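Local coordinates for putative nitrite reductase NADPH (Small subunit) oxidoreductase protein (Vibrio parahaemolyticus RIMD 2210633, PDB 3C0D) that is probably the small subunit of an NAD(P)H-dependent nitrite reductase, built on a Rieske-like fold, at residues Ser38-Gly50 with His91-Val105. Numbering follows the deposited sequence.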
ATOM      1  N   SER A  38     -11.376   0.997   6.618  1.00 51.90           N
ATOM      2  CA  SER A  38     -11.330   0.791   5.167  1.00 50.76           C
ATOM      3  C   SER A  38     -10.977  -0.582   4.596  1.00 50.25           C
ATOM      4  O   SER A  38     -11.459  -0.952   3.535  1.00 50.31           O
ATOM      5  CB  SER A  38     -10.362   1.801   4.546  1.00 50.95           C
ATOM      6  OG  SER A  38     -10.772   3.130   4.774  1.00 51.64           O
ATOM      7  N   GLY A  39     -10.114  -1.325   5.270  1.00 50.50           N
ATOM      8  CA  GLY A  39      -9.718  -2.621   4.749  1.00 49.03           C
ATOM      9  C   GLY A  39      -8.207  -2.614   4.562  1.00 48.12           C
ATOM     10  O   GLY A  39      -7.486  -2.070   5.409  1.00 48.08           O
ATOM     11  N   VAL A  40      -7.714  -3.193   3.469  1.00 44.93           N
ATOM     12  CA  VAL A  40      -6.271  -3.225   3.242  1.00 42.17           C
ATOM     13  C   VAL A  40      -5.848  -2.631   1.891  1.00 41.26           C
ATOM     14  O   VAL A  40      -6.387  -2.992   0.839  1.00 39.16           O
ATOM     15  CB  VAL A  40      -5.743  -4.671   3.364  1.00 40.57           C
ATOM     16  CG1 VAL A  40      -4.241  -4.690   3.330  1.00 40.02           C
ATOM     17  CG2 VAL A  40      -6.225  -5.291   4.659  1.00 41.55           C
ATOM     18  N   TYR A  41      -4.891  -1.704   1.927  1.00 40.41           N
ATOM     19  CA  TYR A  41      -4.379  -1.073   0.705  1.00 41.00           C
ATOM     20  C   TYR A  41      -2.920  -1.465   0.414  1.00 40.59           C
ATOM     21  O   TYR A  41      -2.091  -1.542   1.320  1.00 42.56           O
ATOM     22  CB  TYR A  41      -4.498   0.445   0.805  1.00 41.80           C
ATOM     23  CG  TYR A  41      -5.922   0.915   0.895  1.00 45.66           C
ATOM     24  CD1 TYR A  41      -6.620   0.843   2.090  1.00 47.49           C
ATOM     25  CD2 TYR A  41      -6.591   1.394  -0.232  1.00 48.59           C
ATOM     26  CE1 TYR A  41      -7.965   1.237   2.171  1.00 51.12           C
ATOM     27  CE2 TYR A  41      -7.933   1.791  -0.174  1.00 50.77           C
ATOM     28  CZ  TYR A  41      -8.620   1.710   1.034  1.00 52.93           C
ATOM     29  OH  TYR A  41      -9.961   2.084   1.100  1.00 54.19           O
ATOM     30  N   ALA A  42      -2.615  -1.709  -0.856  1.00 37.36           N
ATOM     31  CA  ALA A  42      -1.277  -2.105  -1.276  1.00 33.50           C
ATOM     32  C   ALA A  42      -0.707  -1.062  -2.211  1.00 34.79           C
ATOM     33  O   ALA A  42      -1.406  -0.607  -3.110  1.00 37.64           O
ATOM     34  CB  ALA A  42      -1.341  -3.432  -1.991  1.00 32.69           C
ATOM     35  N   VAL A  43       0.554  -0.684  -2.016  1.00 33.24           N
ATOM     36  CA  VAL A  43       1.205   0.296  -2.891  1.00 32.64           C
ATOM     37  C   VAL A  43       2.658  -0.145  -3.069  1.00 34.05           C
ATOM     38  O   VAL A  43       3.167  -0.898  -2.242  1.00 36.47           O
ATOM     39  CB  VAL A  43       1.201   1.712  -2.276  1.00 32.43           C
ATOM     40  CG1 VAL A  43      -0.217   2.253  -2.197  1.00 32.40           C
ATOM     41  CG2 VAL A  43       1.831   1.675  -0.884  1.00 33.01           C
ATOM     42  N   GLN A  44       3.329   0.297  -4.131  1.00 32.30           N
ATOM     43  CA  GLN A  44       4.726  -0.085  -4.317  1.00 30.37           C
ATOM     44  C   GLN A  44       5.523   0.424  -3.126  1.00 30.48           C
ATOM     45  O   GLN A  44       5.318   1.551  -2.670  1.00 29.62           O
ATOM     46  CB  GLN A  44       5.301   0.530  -5.579  1.00 31.06           C
ATOM     47  CG  GLN A  44       5.599   2.002  -5.469  1.00 30.22           C
ATOM     48  CD  GLN A  44       6.069   2.556  -6.786  1.00 34.49           C
ATOM     49  OE1 GLN A  44       5.357   2.470  -7.791  1.00 35.86           O
ATOM     50  NE2 GLN A  44       7.275   3.120  -6.802  1.00 33.00           N
ATOM     51  N   ASP A  45       6.438  -0.408  -2.638  1.00 30.09           N
ATOM     52  CA  ASP A  45       7.246  -0.060  -1.490  1.00 29.95           C
ATOM     53  C   ASP A  45       8.364   0.855  -1.877  1.00 30.86           C
ATOM     54  O   ASP A  45       8.828   1.633  -1.056  1.00 32.62           O
ATOM     55  CB  ASP A  45       7.813  -1.306  -0.822  1.00 31.24           C
ATOM     56  CG  ASP A  45       8.462  -0.998   0.519  1.00 32.41           C
ATOM     57  OD1 ASP A  45       7.840  -0.282   1.336  1.00 34.29           O
ATOM     58  OD2 ASP A  45       9.587  -1.475   0.766  1.00 31.31           O
ATOM     59  N   TRP A  46       8.798   0.771  -3.126  1.00 31.75           N
ATOM     60  CA  TRP A  46       9.869   1.643  -3.602  1.00 34.07           C
ATOM     61  C   TRP A  46       9.371   3.098  -3.761  1.00 33.82           C
ATOM     62  O   TRP A  46       8.370   3.351  -4.428  1.00 34.93           O
ATOM     63  CB  TRP A  46      10.409   1.086  -4.926  1.00 36.07           C
ATOM     64  CG  TRP A  46      11.459   1.913  -5.620  1.00 37.04           C
ATOM     65  CD1 TRP A  46      11.254   2.846  -6.586  1.00 37.40           C
ATOM     66  CD2 TRP A  46      12.878   1.842  -5.425  1.00 39.00           C
ATOM     67  NE1 TRP A  46      12.450   3.360  -7.016  1.00 38.18           N
ATOM     68  CE2 TRP A  46      13.466   2.762  -6.323  1.00 40.06           C
ATOM     69  CE3 TRP A  46      13.711   1.086  -4.585  1.00 40.03           C
ATOM     70  CZ2 TRP A  46      14.854   2.952  -6.402  1.00 38.69           C
ATOM     71  CZ3 TRP A  46      15.091   1.272  -4.664  1.00 39.40           C
ATOM     72  CH2 TRP A  46      15.647   2.197  -5.570  1.00 39.20           C
ATOM     73  N   ASP A  47      10.067   4.032  -3.112  1.00 33.71           N
ATOM     74  CA  ASP A  47       9.759   5.459  -3.163  1.00 34.52           C
ATOM     75  C   ASP A  47      10.365   6.052  -4.436  1.00 36.51           C
ATOM     76  O   ASP A  47      11.584   6.181  -4.553  1.00 37.78           O
ATOM     77  CB  ASP A  47      10.371   6.158  -1.951  1.00 35.12           C
ATOM     78  CG  ASP A  47      10.202   7.663  -1.998  1.00 36.81           C
ATOM     79  OD1 ASP A  47       9.788   8.189  -3.053  1.00 38.65           O
ATOM     80  OD2 ASP A  47      10.492   8.324  -0.981  1.00 36.99           O
ATOM     81  N   PRO A  48       9.524   6.447  -5.396  1.00 37.75           N
ATOM     82  CA  PRO A  48       9.985   7.027  -6.669  1.00 38.18           C
ATOM     83  C   PRO A  48      10.787   8.311  -6.520  1.00 38.23           C
ATOM     84  O   PRO A  48      11.532   8.694  -7.408  1.00 37.72           O
ATOM     85  CB  PRO A  48       8.689   7.254  -7.429  1.00 38.84           C
ATOM     86  CG  PRO A  48       7.729   7.601  -6.313  1.00 39.42           C
ATOM     87  CD  PRO A  48       8.067   6.588  -5.241  1.00 37.67           C
ATOM     88  N   ILE A  49      10.611   8.980  -5.392  1.00 39.47           N
ATOM     89  CA  ILE A  49      11.317  10.219  -5.107  1.00 39.74           C
ATOM     90  C   ILE A  49      12.026   9.919  -3.797  1.00 42.56           C
ATOM     91  O   ILE A  49      11.441  10.083  -2.714  1.00 46.74           O
ATOM     92  CB  ILE A  49      10.346  11.393  -4.828  1.00 37.89           C
ATOM     93  CG1 ILE A  49       9.215  11.418  -5.856  1.00 34.74           C
ATOM     94  CG2 ILE A  49      11.105  12.706  -4.869  1.00 37.49           C
ATOM     95  CD1 ILE A  49       8.150  12.422  -5.516  1.00 33.88           C
ATOM     96  N   GLY A  50      13.276   9.487  -3.865  1.00 40.34           N
ATOM     97  CA  GLY A  50      13.979   9.173  -2.632  1.00 38.60           C
ATOM     98  C   GLY A  50      14.810   7.961  -2.950  1.00 38.30           C
ATOM     99  O   GLY A  50      15.872   7.737  -2.367  1.00 38.15           O
ATOM    100  N   HIS A  91       4.272  12.279  -9.807  1.00 61.91           N
ATOM    101  CA  HIS A  91       4.528  10.978  -9.187  1.00 59.65           C
ATOM    102  C   HIS A  91       3.289  10.248  -8.676  1.00 57.36           C
ATOM    103  O   HIS A  91       2.371  10.851  -8.127  1.00 56.48           O
ATOM    104  CB  HIS A  91       5.549  11.150  -8.067  1.00 59.70           C
ATOM    105  CG  HIS A  91       6.937  11.372  -8.572  1.00 60.15           C
ATOM    106  ND1 HIS A  91       7.716  10.347  -9.066  1.00 60.25           N
ATOM    107  CD2 HIS A  91       7.667  12.504  -8.721  1.00 59.06           C
ATOM    108  CE1 HIS A  91       8.866  10.836  -9.497  1.00 59.69           C
ATOM    109  NE2 HIS A  91       8.860  12.143  -9.298  1.00 60.26           N
ATOM    110  N   CYS A  92       3.283   8.935  -8.865  1.00 54.54           N
ATOM    111  CA  CYS A  92       2.167   8.099  -8.454  1.00 52.65           C
ATOM    112  C   CYS A  92       2.698   6.696  -8.157  1.00 50.54           C
ATOM    113  O   CYS A  92       3.557   6.194  -8.880  1.00 51.37           O
ATOM    114  CB  CYS A  92       1.129   8.049  -9.585  1.00 53.48           C
ATOM    115  SG  CYS A  92      -0.445   7.253  -9.174  1.00 57.97           S
ATOM    116  N   LEU A  93       2.203   6.066  -7.094  1.00 47.36           N
ATOM    117  CA  LEU A  93       2.655   4.724  -6.732  1.00 45.09           C
ATOM    118  C   LEU A  93       1.808   3.640  -7.388  1.00 44.21           C
ATOM    119  O   LEU A  93       0.596   3.804  -7.568  1.00 44.19           O
ATOM    120  CB  LEU A  93       2.602   4.525  -5.213  1.00 45.11           C
ATOM    121  CG  LEU A  93       3.404   5.412  -4.258  1.00 45.01           C
ATOM    122  CD1 LEU A  93       3.239   4.904  -2.834  1.00 43.56           C
ATOM    123  CD2 LEU A  93       4.857   5.397  -4.647  1.00 46.35           C
ATOM    124  N   LYS A  94       2.435   2.524  -7.741  1.00 42.01           N
ATOM    125  CA  LYS A  94       1.687   1.435  -8.351  1.00 41.46           C
ATOM    126  C   LYS A  94       0.816   0.821  -7.257  1.00 42.28           C
ATOM    127  O   LYS A  94       1.219   0.748  -6.088  1.00 40.10           O
ATOM    128  CB  LYS A  94       2.635   0.386  -8.949  1.00 39.67           C
ATOM    129  CG  LYS A  94       1.919  -0.728  -9.688  1.00 37.59           C
ATOM    130  CD  LYS A  94       2.890  -1.634 -10.423  1.00 38.34           C
ATOM    131  CE  LYS A  94       2.159  -2.757 -11.175  1.00 38.00           C
ATOM    132  NZ  LYS A  94       3.072  -3.792 -11.772  1.00 36.42           N
ATOM    133  N   THR A  95      -0.384   0.397  -7.647  1.00 43.60           N
ATOM    134  CA  THR A  95      -1.353  -0.189  -6.722  1.00 45.40           C
ATOM    135  C   THR A  95      -1.757  -1.609  -7.084  1.00 45.11           C
ATOM    136  O   THR A  95      -1.669  -2.015  -8.235  1.00 46.95           O
ATOM    137  CB  THR A  95      -2.641   0.645  -6.676  1.00 47.19           C
ATOM    138  OG1 THR A  95      -3.106   0.860  -8.016  1.00 49.65           O
ATOM    139  CG2 THR A  95      -2.390   1.987  -5.999  1.00 48.55           C
ATOM    140  N   TRP A  96      -2.206  -2.360  -6.087  1.00 44.69           N
ATOM    141  CA  TRP A  96      -2.658  -3.731  -6.292  1.00 44.59           C
ATOM    142  C   TRP A  96      -4.014  -3.914  -5.613  1.00 44.19           C
ATOM    143  O   TRP A  96      -4.183  -3.535  -4.457  1.00 41.97           O
ATOM    144  CB  TRP A  96      -1.658  -4.721  -5.695  1.00 45.31           C
ATOM    145  CG  TRP A  96      -0.440  -4.959  -6.539  1.00 46.03           C
ATOM    146  CD1 TRP A  96      -0.228  -6.000  -7.401  1.00 45.64           C
ATOM    147  CD2 TRP A  96       0.744  -4.157  -6.581  1.00 44.92           C
ATOM    148  NE1 TRP A  96       1.016  -5.897  -7.970  1.00 45.32           N
ATOM    149  CE2 TRP A  96       1.635  -4.774  -7.484  1.00 44.54           C
ATOM    150  CE3 TRP A  96       1.139  -2.978  -5.939  1.00 46.16           C
ATOM    151  CZ2 TRP A  96       2.903  -4.251  -7.764  1.00 44.07           C
ATOM    152  CZ3 TRP A  96       2.406  -2.454  -6.217  1.00 48.39           C
ATOM    153  CH2 TRP A  96       3.270  -3.094  -7.125  1.00 45.49           C
ATOM    154  N   ARG A  97      -4.968  -4.491  -6.337  1.00 45.01           N
ATOM    155  CA  ARG A  97      -6.297  -4.714  -5.795  1.00 47.72           C
ATOM    156  C   ARG A  97      -6.211  -5.759  -4.679  1.00 48.56           C
ATOM    157  O   ARG A  97      -5.688  -6.851  -4.889  1.00 49.02           O
ATOM    158  CB  ARG A  97      -7.241  -5.203  -6.901  1.00 52.24           C
ATOM    159  CG  ARG A  97      -7.328  -4.305  -8.145  1.00 55.10           C
ATOM    160  CD  ARG A  97      -8.668  -4.514  -8.842  1.00 58.41           C
ATOM    161  NE  ARG A  97      -9.757  -4.223  -7.909  1.00 61.13           N
ATOM    162  CZ  ARG A  97     -11.008  -4.657  -8.035  1.00 62.52           C
ATOM    163  NH1 ARG A  97     -11.355  -5.414  -9.071  1.00 62.00           N
ATOM    164  NH2 ARG A  97     -11.911  -4.352  -7.106  1.00 60.80           N
ATOM    165  N   VAL A  98      -6.730  -5.441  -3.497  1.00 48.07           N
ATOM    166  CA  VAL A  98      -6.654  -6.379  -2.380  1.00 48.16           C
ATOM    167  C   VAL A  98      -7.970  -6.581  -1.619  1.00 49.01           C
ATOM    168  O   VAL A  98      -8.741  -5.641  -1.423  1.00 49.68           O
ATOM    169  CB  VAL A  98      -5.565  -5.920  -1.382  1.00 47.83           C
ATOM    170  CG1 VAL A  98      -5.449  -6.900  -0.232  1.00 48.70           C
ATOM    171  CG2 VAL A  98      -4.239  -5.802  -2.086  1.00 48.64           C
ATOM    172  N   THR A  99      -8.213  -7.815  -1.185  1.00 49.59           N
ATOM    173  CA  THR A  99      -9.420  -8.143  -0.428  1.00 51.05           C
ATOM    174  C   THR A  99      -9.087  -9.015   0.778  1.00 51.99           C
ATOM    175  O   THR A  99      -8.045  -9.677   0.815  1.00 52.27           O
ATOM    176  CB  THR A  99     -10.458  -8.889  -1.284  1.00 49.51           C
ATOM    177  OG1 THR A  99      -9.862 -10.066  -1.852  1.00 49.23           O
ATOM    178  CG2 THR A  99     -10.973  -7.984  -2.383  1.00 49.17           C
ATOM    179  N   VAL A 100      -9.988  -9.012   1.758  1.00 52.33           N
ATOM    180  CA  VAL A 100      -9.820  -9.795   2.981  1.00 50.99           C
ATOM    181  C   VAL A 100     -11.106 -10.564   3.266  1.00 51.96           C
ATOM    182  O   VAL A 100     -12.107  -9.982   3.678  1.00 51.35           O
ATOM    183  CB  VAL A 100      -9.518  -8.878   4.181  1.00 48.44           C
ATOM    184  CG1 VAL A 100      -9.120  -9.708   5.383  1.00 44.55           C
ATOM    185  CG2 VAL A 100      -8.435  -7.879   3.801  1.00 47.69           C
ATOM    186  N   ASP A 101     -11.079 -11.871   3.040  1.00 53.83           N
ATOM    187  CA  ASP A 101     -12.252 -12.691   3.280  1.00 55.93           C
ATOM    188  C   ASP A 101     -12.445 -12.989   4.760  1.00 56.09           C
ATOM    189  O   ASP A 101     -13.096 -12.211   5.451  1.00 57.98           O
ATOM    190  CB  ASP A 101     -12.164 -13.960   2.450  1.00 58.75           C
ATOM    191  CG  ASP A 101     -12.126 -13.658   0.960  1.00 63.03           C
ATOM    192  OD1 ASP A 101     -13.040 -12.934   0.486  1.00 61.65           O
ATOM    193  OD2 ASP A 101     -11.184 -14.125   0.270  1.00 65.36           O
ATOM    194  N   ASP A 102     -11.912 -14.091   5.271  1.00 55.15           N
ATOM    195  CA  ASP A 102     -12.073 -14.339   6.703  1.00 54.32           C
ATOM    196  C   ASP A 102     -11.047 -13.429   7.351  1.00 53.49           C
ATOM    197  O   ASP A 102     -11.355 -12.305   7.746  1.00 54.35           O
ATOM    198  CB  ASP A 102     -11.804 -15.805   7.029  1.00 56.43           C
ATOM    199  CG  ASP A 102     -13.081 -16.573   7.368  1.00 57.46           C
ATOM    200  OD1 ASP A 102     -14.186 -16.157   6.931  1.00 56.63           O
ATOM    201  OD2 ASP A 102     -12.973 -17.600   8.069  1.00 57.19           O
ATOM    202  N   ASN A 103      -9.825 -13.918   7.469  1.00 51.92           N
ATOM    203  CA  ASN A 103      -8.744 -13.097   7.987  1.00 49.28           C
ATOM    204  C   ASN A 103      -7.647 -13.334   6.974  1.00 47.81           C
ATOM    205  O   ASN A 103      -6.461 -13.176   7.244  1.00 50.00           O
ATOM    206  CB  ASN A 103      -8.320 -13.537   9.388  1.00 47.29           C
ATOM    207  CG  ASN A 103      -9.119 -12.844  10.474  1.00 45.90           C
ATOM    208  OD1 ASN A 103      -9.274 -11.621  10.461  1.00 41.64           O
ATOM    209  ND2 ASN A 103      -9.623 -13.621  11.425  1.00 47.32           N
ATOM    210  N   GLN A 104      -8.088 -13.721   5.787  1.00 46.32           N
ATOM    211  CA  GLN A 104      -7.201 -14.015   4.684  1.00 45.44           C
ATOM    212  C   GLN A 104      -7.093 -12.803   3.786  1.00 44.65           C
ATOM    213  O   GLN A 104      -8.094 -12.317   3.247  1.00 45.97           O
ATOM    214  CB  GLN A 104      -7.742 -15.201   3.881  1.00 44.82           C
ATOM    215  CG  GLN A 104      -6.857 -15.637   2.743  1.00 43.09           C
ATOM    216  CD  GLN A 104      -5.468 -15.976   3.218  1.00 47.09           C
ATOM    217  OE1 GLN A 104      -5.290 -16.806   4.110  1.00 47.58           O
ATOM    218  NE2 GLN A 104      -4.466 -15.329   2.632  1.00 48.24           N
ATOM    219  N   VAL A 105      -5.880 -12.298   3.639  1.00 41.93           N
ATOM    220  CA  VAL A 105      -5.670 -11.159   2.774  1.00 39.83           C
ATOM    221  C   VAL A 105      -5.175 -11.710   1.446  1.00 40.48           C
ATOM    222  O   VAL A 105      -4.233 -12.496   1.404  1.00 40.86           O
ATOM    223  CB  VAL A 105      -4.638 -10.199   3.360  1.00 36.69           C
ATOM    224  CG1 VAL A 105      -4.421  -9.047   2.421  1.00 34.34           C
ATOM    225  CG2 VAL A 105      -5.122  -9.712   4.707  1.00 35.23           C
TER
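Gln44 meets the backbone of Lys94 twice, once through its own backbone N and once through its side-chain amide, where strand 39-47 meets the residues leading into strand 95-100. The backbone N of Gln44 donates to Lys94 O at 2.9 Å, a bent bond, and Val43 CA adds a CH···O contact to the same oxygen. The Gln44 side chain then runs along the other segment. CB passes near the Lys94 backbone; CG, set between the backbone N and carbonyl carbon (chi1 75°), lies 3.6 Å from Leu93 CD2. Beyond it the chain is extended, bringing OE1 to Lys94 N at 2.9 Å, a nearly straight bond (164°), while NE2 turns back to Trp46 O at 2.6 Å. Glutamine suits this place because one amide both accepts and donates, and being held at both its oxygen and its nitrogen should fix the amide's rotation.

Leu93 forks between neighbours: CD1 packs on Val43 CB and CD2 against Pro48 CD, 3.5 Å away. Farther on, Ile49 lays CG1 over the centre of the His91 ring in a CH-pi contact, 3.4 Å from the centroid; the unbranched CG1-CD1 arm of isoleucine suits the flat face. At the other end Ala42, on the same face as Trp96, has only a methyl, which touches Val98 CG2; beta-branched Val40 and Val100 point toward each other's segment and meet through CG2 at 3.5 Å.

Strand 39-47 lies between strands 28-35 and 95-100 in the antiparallel sheet of this Rieske-like fold, Tyr41 and Val43 bonding by backbone to Phe33 and Ala31. Lys94 reaches Glu28 in a salt bridge, and Phe78 of strand 77-79, in the three-stranded sheet, packs on Pro48 and Leu93.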